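Local coordinates for sulfate permease family protein (Vibrio cholerae, PDB 4DGH) that probably takes part in anion transport across the membrane as a SulP-family permease, of which this chain is the STAS domain, at residues A[8-12]-A[123-127]; A[31-35]-A[65-70]. One frame throughout, in Å; residues are numbered along the deposited sequence.

Contact 1 (A[8-12]-A[123-127]); sequences ELAQH and LTEIE
H12 meets L123 and E127, and so joins the first and last helices of this chain, 3-11 and 115-128; the chain carries the STAS domain. H12 is the first residue to leave helical geometry after helix 3-11. Its imidazole is held on one face by a leucine and at its edge by a carboxylate. CB of L123 lies over the centre of the H12 ring, 3.8 Å from the centroid and only 6° off the ring normal. This is a CH-pi contact. Further along the leucine, L123 CD1 comes to 3.7 Å from H12 CD2. The same methyl packs against L9, with L9 CD2 4.1 Å from L123 CD1, and touches the backbone O of E8. L123 is buried and also rests on L21 and P18.

E127 reaches H12 from one helical turn after L123. Its chain is extended beyond CG, which carries the carboxylate out to the ring. The ring and carboxylate planes are 39° apart. T124 OG1 stands near the ring edge, 3.4 Å from H12 CE1, but its hydrogen bond goes to the backbone O of S120. H12 ND1 donates to both oxygens of E127. The bond to OE1 is weak. The bond from H12 ND1 to E127 OE2 is 2.7 Å long, on the syn side of the carboxylate, with an N-H...O angle of 147°.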
loop_
_atom_site.group_PDB
_atom_site.type_symbol
_atom_site.label_atom_id
_atom_site.label_comp_id
_atom_site.label_asym_id
_atom_site.label_seq_id
_atom_site.Cartn_x
_atom_site.Cartn_y
_atom_site.Cartn_z
ATOM N N GLU A 8 13.044 4.714 -26.319
ATOM C CA GLU A 8 13.553 6.105 -26.336
ATOM C C GLU A 8 14.984 6.212 -25.829
ATOM O O GLU A 8 15.791 6.981 -26.388
ATOM C CB GLU A 8 12.705 7.034 -25.494
ATOM C CG GLU A 8 11.524 7.571 -26.188
ATOM C CD GLU A 8 11.850 8.228 -27.533
ATOM O OE1 GLU A 8 12.801 9.031 -27.653
ATOM O OE2 GLU A 8 11.123 7.901 -28.479
ATOM N N LEU A 9 15.298 5.429 -24.813
ATOM C CA LEU A 9 16.702 5.359 -24.350
ATOM C C LEU A 9 17.639 4.953 -25.489
ATOM O O LEU A 9 18.663 5.656 -25.753
ATOM C CB LEU A 9 16.863 4.476 -23.126
ATOM C CG LEU A 9 16.267 5.051 -21.786
ATOM C CD1 LEU A 9 16.317 3.990 -20.663
ATOM C CD2 LEU A 9 16.995 6.306 -21.282
ATOM N N ALA A 10 17.273 3.890 -26.224
ATOM C CA ALA A 10 18.173 3.450 -27.322
ATOM C C ALA A 10 18.233 4.520 -28.430
ATOM O O ALA A 10 19.310 4.746 -29.013
ATOM C CB ALA A 10 17.739 2.099 -27.881
ATOM N N GLN A 11 17.127 5.208 -28.711
ATOM C CA GLN A 11 17.151 6.294 -29.660
ATOM C C GLN A 11 18.142 7.359 -29.284
ATOM O O GLN A 11 18.728 8.019 -30.197
ATOM C CB GLN A 11 15.776 6.884 -29.877
ATOM C CG GLN A 11 14.789 5.965 -30.607
ATOM C CD GLN A 11 15.219 5.627 -32.044
ATOM O OE1 GLN A 11 15.587 4.458 -32.361
ATOM N NE2 GLN A 11 15.195 6.633 -32.918
ATOM N N HIS A 12 18.369 7.529 -27.980
ATOM C CA HIS A 12 19.381 8.454 -27.506
ATOM C C HIS A 12 20.691 7.831 -27.140
ATOM O O HIS A 12 21.511 8.477 -26.447
ATOM C CB HIS A 12 18.831 9.283 -26.317
ATOM C CG HIS A 12 17.719 10.222 -26.715
ATOM N ND1 HIS A 12 17.911 11.538 -26.899
ATOM C CD2 HIS A 12 16.366 9.977 -26.988
ATOM C CE1 HIS A 12 16.731 12.117 -27.288
ATOM N NE2 HIS A 12 15.798 11.157 -27.339
ATOM N N LEU A 123 15.129 13.784 -22.345
ATOM C CA LEU A 123 16.476 13.253 -22.720
ATOM C C LEU A 123 17.138 14.261 -23.658
ATOM O O LEU A 123 18.358 14.501 -23.573
ATOM C CB LEU A 123 16.382 11.909 -23.399
ATOM C CG LEU A 123 15.872 10.719 -22.543
ATOM C CD1 LEU A 123 15.567 9.491 -23.431
ATOM C CD2 LEU A 123 16.953 10.455 -21.518
ATOM N N THR A 124 16.352 14.905 -24.508
ATOM C CA THR A 124 16.893 15.950 -25.388
ATOM C C THR A 124 17.385 17.185 -24.613
ATOM O O THR A 124 18.459 17.738 -24.925
ATOM C CB THR A 124 15.805 16.403 -26.367
ATOM O OG1 THR A 124 15.515 15.308 -27.248
ATOM C CG2 THR A 124 16.269 17.633 -27.232
ATOM N N GLU A 125 16.603 17.628 -23.630
ATOM C CA GLU A 125 17.005 18.743 -22.775
ATOM C C GLU A 125 18.259 18.434 -21.932
ATOM O O GLU A 125 19.167 19.265 -21.794
ATOM C CB GLU A 125 15.862 19.174 -21.866
ATOM C CG GLU A 125 16.292 20.178 -20.808
ATOM C CD GLU A 125 15.108 20.950 -20.210
ATOM O OE1 GLU A 125 13.912 20.642 -20.525
ATOM O OE2 GLU A 125 15.367 21.876 -19.413
ATOM N N ILE A 126 18.342 17.226 -21.403
ATOM C CA ILE A 126 19.542 16.821 -20.659
ATOM C C ILE A 126 20.784 16.796 -21.549
ATOM O O ILE A 126 21.872 17.226 -21.133
ATOM C CB ILE A 126 19.319 15.465 -19.923
ATOM C CG1 ILE A 126 18.371 15.738 -18.755
ATOM C CG2 ILE A 126 20.642 14.945 -19.361
ATOM C CD1 ILE A 126 17.486 14.574 -18.277
ATOM N N GLU A 127 20.671 16.266 -22.759
ATOM C CA GLU A 127 21.771 16.328 -23.722
ATOM C C GLU A 127 22.212 17.743 -24.131
ATOM O O GLU A 127 23.386 17.950 -24.476
ATOM C CB GLU A 127 21.400 15.625 -25.005
ATOM C CG GLU A 127 21.376 14.136 -24.855
ATOM C CD GLU A 127 20.421 13.468 -25.861
ATOM O OE1 GLU A 127 19.877 14.097 -26.810
ATOM O OE2 GLU A 127 20.241 12.271 -25.725
#

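Contact 2 (A[31-35]-A[65-70]); sequences FFAAA and TGIQTL
F31 and F32 pack the start of helix 32-44 against helix 64-78 in the STAS domain. No hydrogen bond crosses between 31-35 and 65-70; the contact is made by van der Waals packing.

In the aromatic contacts, ring edges meet G66. F31 occupies the N-cap position. Its CG sits between the backbone N and the carbonyl carbon (chi1 53°), and the ring reaches across to helix 64-78. F31 CZ touches the CA of G66 at 3.8 Å, and L70 lies further along the same edge. F32 CE1 is 3.7 Å from G66 CA. G66 has no side chain, so both rings can come close to the helix backbone here. F32 also meets two hydroxyls. F32 CZ is 3.6 Å from T65 OG1. T69 OG1 is 3.6 Å from F32 CD1, near the plane of that ring.

T69 touches both phenylalanines, one with each branch. The aliphatic contacts are made by its methyl. T69 CG2 is anti to the backbone N and meets A35 CB at 3.8 Å and F31 CE1 at 4.0 Å.

The polar bonds stay on the side of 65-70, within helix 64-78 or to D63 just before it. T69 OG1 donates to T65 O at 2.8 Å. T69 N donates to the same oxygen from the opposite face of its carbonyl plane. The hydroxyl bond helps fix the rotation of the threonine. T65 OG1 is bonded to D63 OD1, which also accepts from G66 N.

F31 also packs on L26, just after strand 21-25, and L70 on I102 of helix 102-106. F32 meets F38 and V41 of the second subunit, so helices 32-44 and 64-78 join here beside a subunit interface.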
loop_
_atom_site.group_PDB
_atom_site.type_symbol
_atom_site.label_atom_id
_atom_site.label_comp_id
_atom_site.label_asym_id
_atom_site.label_seq_id
_atom_site.Cartn_x
_atom_site.Cartn_y
_atom_site.Cartn_z
ATOM N N PHE A 31 -3.864 8.623 -4.860
ATOM C CA PHE A 31 -2.412 8.492 -4.914
ATOM C C PHE A 31 -1.835 9.231 -3.709
ATOM O O PHE A 31 -0.666 9.362 -3.623
ATOM C CB PHE A 31 -1.872 9.085 -6.216
ATOM C CG PHE A 31 -2.351 10.519 -6.455
ATOM C CD1 PHE A 31 -1.695 11.592 -5.835
ATOM C CD2 PHE A 31 -3.474 10.773 -7.252
ATOM C CE1 PHE A 31 -2.118 12.906 -6.030
ATOM C CE2 PHE A 31 -3.891 12.084 -7.427
ATOM C CZ PHE A 31 -3.236 13.139 -6.795
ATOM N N PHE A 32 -2.674 9.650 -2.746
ATOM C CA PHE A 32 -2.218 10.520 -1.611
ATOM C C PHE A 32 -1.074 9.922 -0.794
ATOM O O PHE A 32 -0.115 10.615 -0.480
ATOM C CB PHE A 32 -3.377 10.910 -0.623
ATOM C CG PHE A 32 -4.689 11.222 -1.306
ATOM C CD1 PHE A 32 -4.867 12.427 -1.991
ATOM C CD2 PHE A 32 -5.722 10.287 -1.316
ATOM C CE1 PHE A 32 -6.057 12.701 -2.676
ATOM C CE2 PHE A 32 -6.914 10.560 -1.997
ATOM C CZ PHE A 32 -7.083 11.745 -2.687
ATOM N N ALA A 33 -1.170 8.657 -0.433
ATOM C CA ALA A 33 -0.125 8.107 0.468
ATOM C C ALA A 33 1.235 8.064 -0.286
ATOM O O ALA A 33 2.272 8.459 0.259
ATOM C CB ALA A 33 -0.506 6.715 1.033
ATOM N N ALA A 34 1.191 7.655 -1.554
ATOM C CA ALA A 34 2.359 7.727 -2.459
ATOM C C ALA A 34 2.899 9.116 -2.715
ATOM O O ALA A 34 4.097 9.328 -2.726
ATOM C CB ALA A 34 1.999 7.109 -3.788
ATOM N N ALA A 35 2.024 10.070 -2.949
ATOM C CA ALA A 35 2.446 11.443 -3.102
ATOM C C ALA A 35 3.253 11.823 -1.857
ATOM O O ALA A 35 4.286 12.437 -1.974
ATOM C CB ALA A 35 1.220 12.347 -3.230
ATOM N N THR A 65 -9.353 17.431 -3.731
ATOM C CA THR A 65 -8.398 16.905 -2.789
ATOM C C THR A 65 -7.133 16.401 -3.514
ATOM O O THR A 65 -5.995 16.622 -3.030
ATOM C CB THR A 65 -8.960 15.808 -1.795
ATOM O OG1 THR A 65 -9.257 14.646 -2.528
ATOM C CG2 THR A 65 -10.285 16.226 -1.141
ATOM N N GLY A 66 -7.290 15.731 -4.657
ATOM C CA GLY A 66 -6.097 15.241 -5.347
ATOM C C GLY A 66 -5.436 16.438 -6.048
ATOM O O GLY A 66 -4.245 16.471 -6.211
ATOM N N ILE A 67 -6.207 17.409 -6.509
ATOM C CA ILE A 67 -5.587 18.612 -7.114
ATOM C C ILE A 67 -4.681 19.331 -6.142
ATOM O O ILE A 67 -3.552 19.692 -6.481
ATOM C CB ILE A 67 -6.663 19.589 -7.633
ATOM C CG1 ILE A 67 -7.192 18.938 -8.924
ATOM C CG2 ILE A 67 -6.043 20.991 -7.873
ATOM C CD1 ILE A 67 -6.267 19.046 -10.165
ATOM N N GLN A 68 -5.150 19.516 -4.914
ATOM C CA GLN A 68 -4.340 20.246 -3.945
ATOM C C GLN A 68 -3.134 19.404 -3.501
ATOM O O GLN A 68 -2.066 19.938 -3.243
ATOM C CB GLN A 68 -5.179 20.658 -2.746
ATOM C CG GLN A 68 -6.109 21.815 -3.110
ATOM C CD GLN A 68 -7.167 22.055 -2.044
ATOM O OE1 GLN A 68 -8.180 21.333 -2.002
ATOM N NE2 GLN A 68 -6.977 23.080 -1.201
ATOM N N THR A 69 -3.299 18.092 -3.461
ATOM C CA THR A 69 -2.160 17.200 -3.194
ATOM C C THR A 69 -1.119 17.274 -4.288
ATOM O O THR A 69 0.093 17.343 -4.006
ATOM C CB THR A 69 -2.706 15.775 -2.972
ATOM O OG1 THR A 69 -3.602 15.847 -1.875
ATOM C CG2 THR A 69 -1.620 14.777 -2.577
ATOM N N LEU A 70 -1.566 17.197 -5.554
ATOM C CA LEU A 70 -0.640 17.257 -6.683
ATOM C C LEU A 70 0.065 18.623 -6.706
ATOM O O LEU A 70 1.262 18.711 -7.008
ATOM C CB LEU A 70 -1.360 16.996 -8.008
ATOM C CG LEU A 70 -0.607 17.129 -9.292
ATOM C CD1 LEU A 70 0.563 16.132 -9.339
ATOM C CD2 LEU A 70 -1.444 16.806 -10.509
#

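Contacts 1 and 2 lie on opposite sides of the chain's centre. Their centres are 29 Å apart and their nearest atoms about 18 Å, so they do not touch. Strand 21-25 and the residue after it link the two surroundings: L21, at the start of the strand, borders contact 1, and L26, just past its end, borders contact 2. Contact 1 brings together helices near the two chain ends; contact 2 joins two helices from the stretch between them. The bound potassium ion, at L26, R55 and W58, is about 7 Å from the side chain of F31. A glycerol, probably from crystallisation, lies about 4 Å from the side chain of H12.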